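Sialidase B (Streptococcus pneumoniae serotype 4, PDB 4XJW) removes terminal sialic acids from glycoproteins, glycolipids and oligosaccharides by cleaving alpha-2,3, alpha-2,6 and alpha-2,8 linkages, working as an intramolecular trans-sialidase. Local coordinates at residues A203-P209 against S222-Y227; K236-S242 against P254-F260; D289-V293 against L452-L458; T301-V307 against Y420-S426. The protein carries 1 engineered substitution. All blocks are in the same frame, centred on the assembly; numbering follows the deposited sequence.

Interaction 1 (A203-P209 against S222-Y227); sequences ANYFRIP and SIDARY. With DMS (dimethyl sulfoxide), chain C.
R207 and R226 project from the same face of an antiparallel hairpin, and R207 CB rests over one face of the R226 guanidinium, 3.7 Å from R226 NE. Their guanidinium planes are turned 56° apart, and R207 NH1 and R226 NH1 stay 4.5 Å from each other. R226 is paired with D224 and D232, R207 with E631. D224, two residues before R226 and therefore on the same side of its strand, is gripped side-on: NE and NH2 of R226 both reach D224 OD2, the NH2 bond being 2.8 Å. R226 NH1 forms the salt bridge to D232, the proton acceptor by similarity, whereas R207 uses NE for E631. R207, a substrate-binding residue by similarity, suits an anionic sugar. I208 CG1 packs 3.4 Å from R226 NH2, which also donates to the oxygen of a dimethyl sulfoxide, probably from the crystallisation liquor, at the guanidinium edge (3.1 Å). A water joins I208 O to D224 OD1.

The opposite face is apolar. F206 CB meets I223 CG1 at 3.9 Å, and small A225 leaves room for the F206 ring. Beyond the strand, A203 CB sits over the Y227 ring, 3.6 Å from its centroid, as a CH-pi contact. Between the two faces, the Y205/R226 and R207/D224 pairs carry the backbone bonds, although Y205 N to R226 O is weak.

The hairpin belongs to a four-stranded antiparallel sheet: strand 237-244 pairs beyond 222-226, strand 286-294 touches D224 and R226, and strand 647-652 covers F206, P209 and I223.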
# COMPACT_ATOMS: atom_id res chain seq x y z
N ALA A 203 -4.27 11.73 -1.55
CA ALA A 203 -4.08 10.59 -2.44
C ALA A 203 -5.21 9.61 -2.20
O ALA A 203 -5.61 9.35 -1.07
CB ALA A 203 -2.74 9.91 -2.18
N ASN A 204 -5.71 9.03 -3.28
CA ASN A 204 -6.77 8.05 -3.16
C ASN A 204 -6.22 6.64 -2.94
O ASN A 204 -6.98 5.73 -2.63
CB ASN A 204 -7.67 8.08 -4.40
CG ASN A 204 -9.06 7.49 -4.15
OD1 ASN A 204 -9.58 7.52 -3.03
ND2 ASN A 204 -9.67 6.95 -5.20
N TYR A 205 -4.90 6.47 -3.07
CA TYR A 205 -4.28 5.14 -2.99
C TYR A 205 -3.03 5.17 -2.13
O TYR A 205 -2.36 6.20 -2.04
CB TYR A 205 -3.96 4.60 -4.40
CG TYR A 205 -5.16 4.69 -5.30
CD1 TYR A 205 -6.16 3.71 -5.26
CD2 TYR A 205 -5.35 5.81 -6.11
CE1 TYR A 205 -7.30 3.82 -6.06
CE2 TYR A 205 -6.48 5.93 -6.90
CZ TYR A 205 -7.44 4.95 -6.86
OH TYR A 205 -8.56 5.10 -7.63
N PHE A 206 -2.73 4.04 -1.49
CA PHE A 206 -1.54 3.93 -0.64
C PHE A 206 -0.90 2.58 -0.86
O PHE A 206 -1.59 1.59 -1.12
CB PHE A 206 -1.91 4.08 0.84
CG PHE A 206 -2.51 5.41 1.15
CD1 PHE A 206 -1.70 6.51 1.38
CD2 PHE A 206 -3.89 5.57 1.14
CE1 PHE A 206 -2.26 7.74 1.62
CE2 PHE A 206 -4.45 6.80 1.40
CZ PHE A 206 -3.64 7.89 1.63
N ARG A 207 0.43 2.56 -0.78
CA ARG A 207 1.19 1.31 -0.93
C ARG A 207 2.47 1.45 -0.12
O ARG A 207 2.88 2.56 0.24
CB ARG A 207 1.56 1.00 -2.39
CG ARG A 207 0.45 0.29 -3.24
CD ARG A 207 1.05 -0.77 -4.18
NE ARG A 207 1.67 -1.91 -3.50
CZ ARG A 207 2.45 -2.82 -4.11
NH1 ARG A 207 2.69 -2.72 -5.41
NH2 ARG A 207 2.98 -3.84 -3.40
N ILE A 208 3.09 0.32 0.15
CA ILE A 208 4.44 0.26 0.72
C ILE A 208 4.51 0.82 2.16
O ILE A 208 5.21 1.80 2.41
CB ILE A 208 5.51 0.98 -0.16
CG1 ILE A 208 5.24 0.82 -1.66
CG2 ILE A 208 6.88 0.42 0.14
CD1 ILE A 208 5.19 -0.62 -2.15
N PRO A 209 3.81 0.19 3.10
CA PRO A 209 3.77 0.68 4.49
C PRO A 209 5.05 0.38 5.24
O PRO A 209 5.73 -0.62 4.97
CB PRO A 209 2.64 -0.15 5.10
CG PRO A 209 2.64 -1.43 4.30
CD PRO A 209 2.96 -1.00 2.90
N SER A 222 5.52 5.31 7.79
CA SER A 222 5.57 6.00 6.49
C SER A 222 4.90 5.16 5.41
O SER A 222 4.64 3.97 5.60
CB SER A 222 7.00 6.39 6.09
OG SER A 222 7.83 5.27 5.89
N ILE A 223 4.61 5.81 4.28
CA ILE A 223 3.82 5.19 3.22
C ILE A 223 4.03 5.95 1.92
O ILE A 223 4.38 7.13 1.93
CB ILE A 223 2.31 5.19 3.61
CG1 ILE A 223 1.50 4.24 2.74
CG2 ILE A 223 1.69 6.57 3.46
CD1 ILE A 223 0.98 3.08 3.47
N ASP A 224 3.84 5.25 0.81
CA ASP A 224 3.67 5.89 -0.50
C ASP A 224 2.23 6.36 -0.59
O ASP A 224 1.31 5.55 -0.52
CB ASP A 224 3.85 4.87 -1.63
CG ASP A 224 5.30 4.55 -1.96
OD1 ASP A 224 6.22 4.66 -1.12
OD2 ASP A 224 5.51 4.13 -3.12
N ALA A 225 2.04 7.67 -0.74
CA ALA A 225 0.75 8.26 -1.04
C ALA A 225 0.71 8.29 -2.57
O ALA A 225 1.40 9.10 -3.19
CB ALA A 225 0.66 9.67 -0.45
N ARG A 226 -0.07 7.39 -3.17
CA ARG A 226 -0.02 7.21 -4.61
C ARG A 226 -1.25 7.84 -5.27
O ARG A 226 -2.40 7.48 -4.95
CB ARG A 226 0.13 5.72 -4.96
CG ARG A 226 1.41 5.09 -4.41
CD ARG A 226 1.85 3.89 -5.24
NE ARG A 226 3.15 3.39 -4.79
CZ ARG A 226 3.75 2.33 -5.32
NH1 ARG A 226 3.18 1.66 -6.31
NH2 ARG A 226 4.94 1.96 -4.85
N TYR A 227 -1.01 8.78 -6.17
CA TYR A 227 -2.10 9.58 -6.72
C TYR A 227 -2.71 9.01 -7.99
O TYR A 227 -3.92 9.10 -8.17
CB TYR A 227 -1.66 11.05 -6.91
CG TYR A 227 -1.32 11.70 -5.60
CD1 TYR A 227 -0.06 11.52 -5.01
CD2 TYR A 227 -2.26 12.47 -4.91
CE1 TYR A 227 0.25 12.10 -3.79
CE2 TYR A 227 -1.96 13.05 -3.68
CZ TYR A 227 -0.70 12.86 -3.13
OH TYR A 227 -0.37 13.42 -1.92
S DMS C . 7.60 -1.53 -4.82
O DMS C . 7.25 -0.07 -4.83
C1 DMS C . 6.13 -2.46 -5.34
C2 DMS C . 8.63 -1.84 -6.28
O HOH W 1 -5.54 10.12 -6.05
O HOH W 2 6.90 3.82 1.39

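Interaction 2 (K236-S242 against P254-F260); sequences KINIATS and PIFAMKF
I239 O receives two successive backbone amides, A257 N at 2.9 Å and M258 N at 3.4 Å, the second weakly; this is a classic beta bulge. I239 N returns a bond to M258 O (3.0 Å), and T241 and I255 exchange a regular pair of antiparallel bonds further along. The bulge coincides with the corner that the second chain turns at A257, whose small methyl fits between I239 and T241.

N238 does most of the side-chain work. Its CG lies beside the backbone N (chi1 -71°), which swings the amide across to the other chain. There OD1 accepts from F260 N at 3.3 Å, the donor standing 36° above the carbonyl plane, while ND2 lies over one face of the F256 ring, 3.6 Å from F256 CE1. Amide and ring planes are 74° apart. Having an acceptor and a donor on one short group, asparagine can bind the irregular chain and still give ND2 to Y227 OH. On the other face of the strand, T241 OG1 touches I255 CG1 at 3.4 Å and bonds W433 NE1, and I239 runs side by side with M258.

Farther out, K236 makes a cation-pi contact with Y227, and S242 OG bonds S252 O, closing the BNR 1 (Asp-box) turn at residues 242-253. Strand 237-244 is flanked on its other edge by strand 219-226. I239 and M258 pack on strands 286-294 and 301-308 of the adjoining sheet, where F260 stacks with F287.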
# COMPACT_ATOMS: atom_id res chain seq x y z
N LYS A 236 2.61 10.06 -10.02
CA LYS A 236 2.76 11.03 -8.94
C LYS A 236 2.61 10.26 -7.64
O LYS A 236 1.56 9.63 -7.37
CB LYS A 236 1.74 12.17 -8.98
CG LYS A 236 1.97 13.13 -7.80
CD LYS A 236 0.92 14.24 -7.68
CE LYS A 236 1.15 15.02 -6.39
NZ LYS A 236 2.53 15.61 -6.32
N ILE A 237 3.68 10.27 -6.85
CA ILE A 237 3.68 9.64 -5.54
C ILE A 237 4.46 10.52 -4.58
O ILE A 237 5.53 11.02 -4.94
CB ILE A 237 4.36 8.25 -5.58
CG1 ILE A 237 3.72 7.35 -6.64
CG2 ILE A 237 4.34 7.62 -4.18
CD1 ILE A 237 4.54 6.09 -6.95
N ASN A 238 3.93 10.72 -3.37
CA ASN A 238 4.63 11.42 -2.29
C ASN A 238 4.87 10.43 -1.15
O ASN A 238 4.21 9.40 -1.08
CB ASN A 238 3.79 12.58 -1.75
CG ASN A 238 3.68 13.76 -2.72
OD1 ASN A 238 4.58 14.03 -3.51
ND2 ASN A 238 2.56 14.49 -2.63
N ILE A 239 5.79 10.74 -0.24
CA ILE A 239 5.95 9.95 0.99
C ILE A 239 5.25 10.66 2.13
O ILE A 239 5.52 11.83 2.40
CB ILE A 239 7.43 9.75 1.36
CG1 ILE A 239 8.24 9.16 0.19
CG2 ILE A 239 7.55 8.86 2.60
CD1 ILE A 239 7.68 7.84 -0.37
N ALA A 240 4.33 9.96 2.80
CA ALA A 240 3.57 10.54 3.91
C ALA A 240 3.89 9.79 5.19
O ALA A 240 4.33 8.64 5.16
CB ALA A 240 2.06 10.49 3.62
N THR A 241 3.68 10.46 6.32
CA THR A 241 3.93 9.86 7.64
C THR A 241 2.81 10.17 8.62
O THR A 241 2.11 11.18 8.48
CB THR A 241 5.29 10.30 8.27
OG1 THR A 241 5.31 11.71 8.47
CG2 THR A 241 6.48 9.96 7.38
N SER A 242 2.68 9.29 9.61
CA SER A 242 1.76 9.45 10.73
C SER A 242 2.36 8.75 11.95
O SER A 242 3.13 7.81 11.81
CB SER A 242 0.40 8.84 10.36
OG SER A 242 -0.50 8.83 11.48
N PRO A 254 -1.94 12.64 8.74
CA PRO A 254 -0.67 12.52 8.01
C PRO A 254 -0.07 13.85 7.56
O PRO A 254 -0.79 14.84 7.32
CB PRO A 254 -1.07 11.71 6.77
CG PRO A 254 -2.25 10.90 7.21
CD PRO A 254 -3.02 11.85 8.12
N ILE A 255 1.25 13.86 7.45
CA ILE A 255 1.98 14.97 6.85
C ILE A 255 2.87 14.39 5.78
O ILE A 255 3.00 13.16 5.68
CB ILE A 255 2.84 15.75 7.88
CG1 ILE A 255 3.92 14.86 8.50
CG2 ILE A 255 1.94 16.37 8.92
CD1 ILE A 255 4.96 15.61 9.34
N PHE A 256 3.49 15.25 4.97
CA PHE A 256 4.45 14.76 3.98
C PHE A 256 5.87 14.81 4.51
O PHE A 256 6.28 15.81 5.12
CB PHE A 256 4.39 15.54 2.66
CG PHE A 256 3.08 15.43 1.94
CD1 PHE A 256 2.65 14.20 1.44
CD2 PHE A 256 2.29 16.55 1.73
CE1 PHE A 256 1.43 14.11 0.78
CE2 PHE A 256 1.09 16.46 1.07
CZ PHE A 256 0.65 15.24 0.58
N ALA A 257 6.62 13.74 4.26
CA ALA A 257 8.05 13.70 4.49
C ALA A 257 8.83 14.11 3.24
O ALA A 257 9.88 14.76 3.34
CB ALA A 257 8.49 12.31 4.96
N MET A 258 8.34 13.69 2.08
CA MET A 258 8.92 14.09 0.79
C MET A 258 7.79 14.33 -0.19
O MET A 258 6.88 13.49 -0.31
CB MET A 258 9.86 13.01 0.23
CG MET A 258 11.09 12.73 1.08
SD MET A 258 12.20 11.58 0.26
CE MET A 258 13.41 11.35 1.57
N LYS A 259 7.83 15.46 -0.88
CA LYS A 259 6.78 15.78 -1.83
C LYS A 259 7.33 16.62 -2.98
O LYS A 259 8.34 17.32 -2.83
CB LYS A 259 5.66 16.55 -1.14
CG LYS A 259 6.07 17.96 -0.79
CD LYS A 259 4.90 18.75 -0.24
CE LYS A 259 3.72 18.61 -1.16
NZ LYS A 259 2.54 19.41 -0.73
N PHE A 260 6.65 16.51 -4.12
CA PHE A 260 6.89 17.36 -5.27
C PHE A 260 5.60 18.06 -5.63
O PHE A 260 4.51 17.56 -5.32
CB PHE A 260 7.31 16.52 -6.48
CG PHE A 260 8.75 16.09 -6.47
CD1 PHE A 260 9.77 17.01 -6.27
CD2 PHE A 260 9.08 14.76 -6.67
CE1 PHE A 260 11.10 16.61 -6.30
CE2 PHE A 260 10.41 14.36 -6.69
CZ PHE A 260 11.42 15.28 -6.50

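Interaction 3 (D289-V293 against L452-L458); sequences DSSIV and LCPGQGL. With OPX ((1s,3R,4S)-1-[(cyclohexylamino)methyl]-3,4-dihydroxycyclopentanesulfonic acid), chain B.
S291 with G455, then I292 with Q456, pair in parallel, the one parallel join in a sheet whose other strand pairs run antiparallel. Three backbone bonds make the ladder: G455 N to S290 O (3.0 Å), I292 N to G455 O (3.1 Å) and G457 N to I292 O (2.8 Å). Glycines suit this join. G455 has backbone angles (phi 129°) at which a side chain would jam against the carbonyl before it, and the bare G457 lets V293 settle close, with V293 CG2 3.7 Å from G457 C.

L452 CD2 comes within 3.3 Å of D289 O and also packs on S291 CB. S291 OG lies anti to the backbone N (chi1 -163°), directed across the join. A water accepts from this hydroxyl and donates to C453 O, satisfying both buried groups. Q456, extended beyond CG, is one of the residues that contact the bound inhibitor, as does T213 N: the inhibitor hydroxyl OAC donates to Q456 OE1 at 2.8 Å, and Q456 NE2, which also bonds L211 O, reaches the same hydroxyl only weakly. P454 lies near E503, predicted to be catalytic, and Y615, the nucleophile by similarity.

Strand 286-294 is thus shared between antiparallel strand 301-308 and parallel strand 451-459, which pairs on its other side with antiparallel strand 466-472; strand 205-213 touches I292, V293 and P454.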
# COMPACT_ATOMS: atom_id res chain seq x y z
N ASP A 289 9.03 3.98 -2.26
CA ASP A 289 9.73 3.05 -1.36
C ASP A 289 10.53 3.73 -0.26
O ASP A 289 11.69 4.10 -0.45
CB ASP A 289 10.63 2.06 -2.14
CG ASP A 289 9.84 1.13 -3.03
OD1 ASP A 289 8.59 1.11 -2.93
OD2 ASP A 289 10.45 0.40 -3.84
N SER A 290 9.90 3.90 0.90
CA SER A 290 10.54 4.59 2.00
C SER A 290 11.01 3.64 3.10
O SER A 290 10.54 2.50 3.20
CB SER A 290 9.62 5.66 2.59
OG SER A 290 8.47 5.09 3.21
N SER A 291 11.92 4.15 3.93
CA SER A 291 12.50 3.37 5.02
C SER A 291 12.88 4.31 6.16
O SER A 291 13.35 5.43 5.91
CB SER A 291 13.74 2.60 4.53
OG SER A 291 14.06 1.58 5.45
N ILE A 292 12.68 3.86 7.40
CA ILE A 292 12.87 4.70 8.59
C ILE A 292 13.87 4.09 9.58
O ILE A 292 13.90 2.88 9.77
CB ILE A 292 11.54 4.92 9.33
CG1 ILE A 292 10.60 5.79 8.51
CG2 ILE A 292 11.77 5.59 10.69
CD1 ILE A 292 9.18 5.80 9.08
N VAL A 293 14.68 4.94 10.22
CA VAL A 293 15.49 4.51 11.35
C VAL A 293 15.59 5.66 12.34
O VAL A 293 15.38 6.82 11.97
CB VAL A 293 16.89 4.07 10.87
CG1 VAL A 293 17.75 5.30 10.62
CG2 VAL A 293 17.55 3.18 11.91
N LEU A 452 16.08 1.38 -2.76
CA LEU A 452 15.93 1.27 -1.32
C LEU A 452 15.00 0.12 -0.96
O LEU A 452 13.96 -0.07 -1.59
CB LEU A 452 15.39 2.58 -0.75
CG LEU A 452 15.39 2.74 0.76
CD1 LEU A 452 16.80 2.84 1.31
CD2 LEU A 452 14.59 3.98 1.13
N CYS A 453 15.37 -0.63 0.06
CA CYS A 453 14.48 -1.66 0.59
C CYS A 453 13.47 -1.01 1.52
O CYS A 453 13.85 -0.39 2.52
CB CYS A 453 15.26 -2.72 1.36
SG CYS A 453 16.49 -3.58 0.34
N PRO A 454 12.17 -1.13 1.21
CA PRO A 454 11.20 -0.45 2.08
C PRO A 454 11.07 -1.09 3.44
O PRO A 454 11.24 -2.31 3.59
CB PRO A 454 9.89 -0.57 1.32
CG PRO A 454 10.07 -1.72 0.37
CD PRO A 454 11.54 -1.79 0.05
N GLY A 455 10.78 -0.27 4.44
CA GLY A 455 10.53 -0.76 5.78
C GLY A 455 11.35 -0.03 6.81
O GLY A 455 11.21 1.19 6.99
N GLN A 456 12.20 -0.77 7.50
CA GLN A 456 13.06 -0.25 8.55
C GLN A 456 14.50 -0.24 8.12
O GLN A 456 14.98 -1.16 7.44
CB GLN A 456 12.92 -1.10 9.83
CG GLN A 456 11.51 -1.14 10.43
CD GLN A 456 11.41 -1.94 11.72
OE1 GLN A 456 12.35 -2.64 12.12
NE2 GLN A 456 10.26 -1.84 12.39
N GLY A 457 15.22 0.80 8.52
CA GLY A 457 16.67 0.74 8.59
C GLY A 457 17.00 0.11 9.93
O GLY A 457 16.08 -0.19 10.73
N LEU A 458 18.28 -0.11 10.18
CA LEU A 458 18.71 -0.79 11.41
C LEU A 458 19.68 0.06 12.20
O LEU A 458 20.71 0.50 11.69
CB LEU A 458 19.38 -2.12 11.06
CG LEU A 458 19.91 -2.91 12.27
CD1 LEU A 458 18.78 -3.49 13.09
CD2 LEU A 458 20.81 -4.02 11.77
CAF OPX B . 9.97 -2.58 23.02
CAG OPX B . 11.33 -2.09 23.44
CAH OPX B . 9.53 -1.87 21.78
CAI OPX B . 12.33 -2.26 22.33
CAJ OPX B . 10.52 -2.01 20.66
CAK OPX B . 12.72 -0.92 18.90
CAL OPX B . 13.09 -2.48 16.91
CAM OPX B . 13.19 -0.12 16.55
CAO OPX B . 12.86 -2.17 15.48
CAP OPX B . 12.34 -0.79 15.48
CAQ OPX B . 11.89 -1.56 21.09
CAR OPX B . 13.48 -1.20 17.57
NAN OPX B . 12.89 -1.84 20.04
OAA OPX B . 15.48 -2.30 18.93
OAB OPX B . 15.95 -1.59 16.66
OAC OPX B . 11.97 -3.06 14.89
OAD OPX B . 11.02 -0.72 15.85
OAE OPX B . 15.68 0.06 18.38
SAS OPX B . 15.24 -1.26 17.91
O HOH W 3 16.10 0.40 3.52

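Interaction 4 (T301-V307 against Y420-S426); sequences TILLADV and YIAMTTS
Strands 301-308 and 420-426 form an unbroken antiparallel ladder within a beta-rich catalytic domain of the BNR-repeat, propeller type, and T424 opens the BNR 2 repeat. Four hydrogen-bonded pairs, T301/S426, L303/T424, A305/A422 and V307/Y420, supply eight backbone bonds; L303 and T424 bond both ways, with T424 N to L303 O at 2.8 Å.

On the face of I302, L304, I421 and M423 the side chains interlock. M423 takes the position between backbone N and carbonyl carbon (chi1 72°) and then bends at chi3, which carries its CE across to the neighbouring strand, to I302 CG2, a tight 3.4 Å. Its CB meets L304 CD1 at 3.6 Å, the two side chains lying side by side. L304 CD2 adds I421 CG2 at 4.1 Å. Methionine suits this spot because its flexible thioether can bend to lie against the branched I302 and L304.

The other face is formed by T301, L303, A305 and V307 with Y420, A422, T424 and S426. V307 CG2 presses on A422 CB at 3.4 Å, a tight approach for which the single methyl of A422 suffices, and L303 CB touches T424 CG2 at 4.0 Å. The Y420 ring turns its edge to V307 O, in plane.

Polar groups find partners beyond the ladder: T424 OG1 bonds E434 O, and D306 OD1 accepts from L452 N. With alternate backbone amides paired within the ladder, others bonded to flanking strands, and apolar groups meeting on both faces, the contact is a buried seam whose few hydroxyls and one carboxylate, D306, tie the strand pair to adjoining chain.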
# COMPACT_ATOMS: atom_id res chain seq x y z
N THR A 301 15.15 11.26 13.72
CA THR A 301 14.58 10.17 12.95
C THR A 301 15.01 10.43 11.52
O THR A 301 14.98 11.58 11.05
CB THR A 301 13.04 10.16 13.04
OG1 THR A 301 12.65 10.10 14.41
CG2 THR A 301 12.47 8.97 12.31
N ILE A 302 15.43 9.38 10.83
CA ILE A 302 15.92 9.50 9.47
C ILE A 302 15.07 8.67 8.51
O ILE A 302 14.82 7.49 8.75
CB ILE A 302 17.39 9.08 9.40
CG1 ILE A 302 18.23 10.02 10.28
CG2 ILE A 302 17.87 9.06 7.97
CD1 ILE A 302 19.68 9.63 10.38
N LEU A 303 14.62 9.29 7.43
CA LEU A 303 13.81 8.59 6.44
C LEU A 303 14.47 8.67 5.07
O LEU A 303 14.87 9.75 4.62
CB LEU A 303 12.37 9.17 6.41
CG LEU A 303 11.34 8.58 5.44
CD1 LEU A 303 9.93 8.76 5.98
CD2 LEU A 303 11.41 9.25 4.07
N LEU A 304 14.59 7.52 4.42
CA LEU A 304 15.11 7.48 3.06
C LEU A 304 13.99 7.08 2.09
O LEU A 304 13.03 6.42 2.48
CB LEU A 304 16.29 6.50 2.95
CG LEU A 304 17.70 7.04 3.25
CD1 LEU A 304 17.80 7.62 4.64
CD2 LEU A 304 18.73 5.94 3.04
N ALA A 305 14.11 7.49 0.83
CA ALA A 305 13.21 7.04 -0.24
C ALA A 305 13.90 7.12 -1.59
O ALA A 305 14.85 7.87 -1.75
CB ALA A 305 11.91 7.87 -0.25
N ASP A 306 13.41 6.37 -2.57
CA ASP A 306 13.90 6.57 -3.93
C ASP A 306 13.30 7.86 -4.47
O ASP A 306 12.16 8.20 -4.14
CB ASP A 306 13.46 5.46 -4.88
CG ASP A 306 13.88 4.06 -4.44
OD1 ASP A 306 14.91 3.91 -3.75
OD2 ASP A 306 13.17 3.11 -4.83
N VAL A 307 14.06 8.57 -5.31
CA VAL A 307 13.53 9.75 -6.00
C VAL A 307 13.57 9.52 -7.49
O VAL A 307 14.59 9.10 -8.04
CB VAL A 307 14.36 11.01 -5.69
CG1 VAL A 307 13.63 12.25 -6.21
CG2 VAL A 307 14.59 11.11 -4.21
N TYR A 420 17.35 7.93 -8.00
CA TYR A 420 18.24 8.39 -6.94
C TYR A 420 17.72 7.93 -5.58
O TYR A 420 16.59 7.46 -5.47
CB TYR A 420 18.34 9.92 -6.93
CG TYR A 420 18.76 10.55 -8.24
CD1 TYR A 420 17.85 10.71 -9.29
CD2 TYR A 420 20.06 10.98 -8.43
CE1 TYR A 420 18.23 11.28 -10.48
CE2 TYR A 420 20.45 11.55 -9.63
CZ TYR A 420 19.54 11.70 -10.65
OH TYR A 420 19.93 12.27 -11.84
N ILE A 421 18.55 8.08 -4.55
CA ILE A 421 18.09 7.90 -3.17
C ILE A 421 18.25 9.23 -2.45
O ILE A 421 19.28 9.88 -2.59
CB ILE A 421 18.90 6.83 -2.41
CG1 ILE A 421 18.73 5.47 -3.08
CG2 ILE A 421 18.45 6.73 -0.95
CD1 ILE A 421 19.50 4.33 -2.39
N ALA A 422 17.22 9.64 -1.71
CA ALA A 422 17.32 10.85 -0.91
C ALA A 422 17.05 10.53 0.54
O ALA A 422 16.45 9.51 0.84
CB ALA A 422 16.37 11.90 -1.39
N MET A 423 17.46 11.44 1.42
CA MET A 423 17.22 11.30 2.85
C MET A 423 16.60 12.57 3.40
O MET A 423 16.89 13.67 2.90
CB MET A 423 18.52 10.96 3.58
CG MET A 423 19.49 12.10 3.69
SD MET A 423 20.84 11.72 4.83
CE MET A 423 20.06 10.70 6.02
N THR A 424 15.73 12.43 4.39
CA THR A 424 15.27 13.57 5.16
C THR A 424 15.38 13.19 6.63
O THR A 424 15.51 12.00 6.96
CB THR A 424 13.82 14.00 4.79
OG1 THR A 424 13.47 15.14 5.58
CG2 THR A 424 12.81 12.88 5.05
N THR A 425 15.36 14.19 7.49
CA THR A 425 15.44 13.97 8.93
C THR A 425 14.34 14.73 9.63
O THR A 425 13.79 15.69 9.10
CB THR A 425 16.79 14.42 9.53
OG1 THR A 425 16.88 15.85 9.47
CG2 THR A 425 17.97 13.79 8.79
N SER A 426 14.01 14.28 10.83
CA SER A 426 13.06 14.99 11.67
C SER A 426 13.68 15.15 13.04
O SER A 426 14.23 14.21 13.60
CB SER A 426 11.75 14.24 11.80
OG SER A 426 10.93 14.88 12.78

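How the interactions relate
All four contacts are buried; none is a surface patch. Interactions 1 and 2 share one antiparallel sheet, joined where A225 N meets N238 O and I223 O meets A240 N. Interactions 3 and 4 share another, linked by V293 O to I302 N and S291 O to L304 N, with interaction 4 nested in the loop that interaction 3 closes. The sheets meet through S222 and S290, D224 and D289, and M258 packing on A305. Chemistry follows place: interaction 1 is charged, beside residues assigned to the active site by similarity, interaction 2 breaks its ladder with a bulge, interaction 3 is glycine-rich and reaches the inhibitor, and interaction 4, farthest from the chain centre, is chiefly apolar and regular.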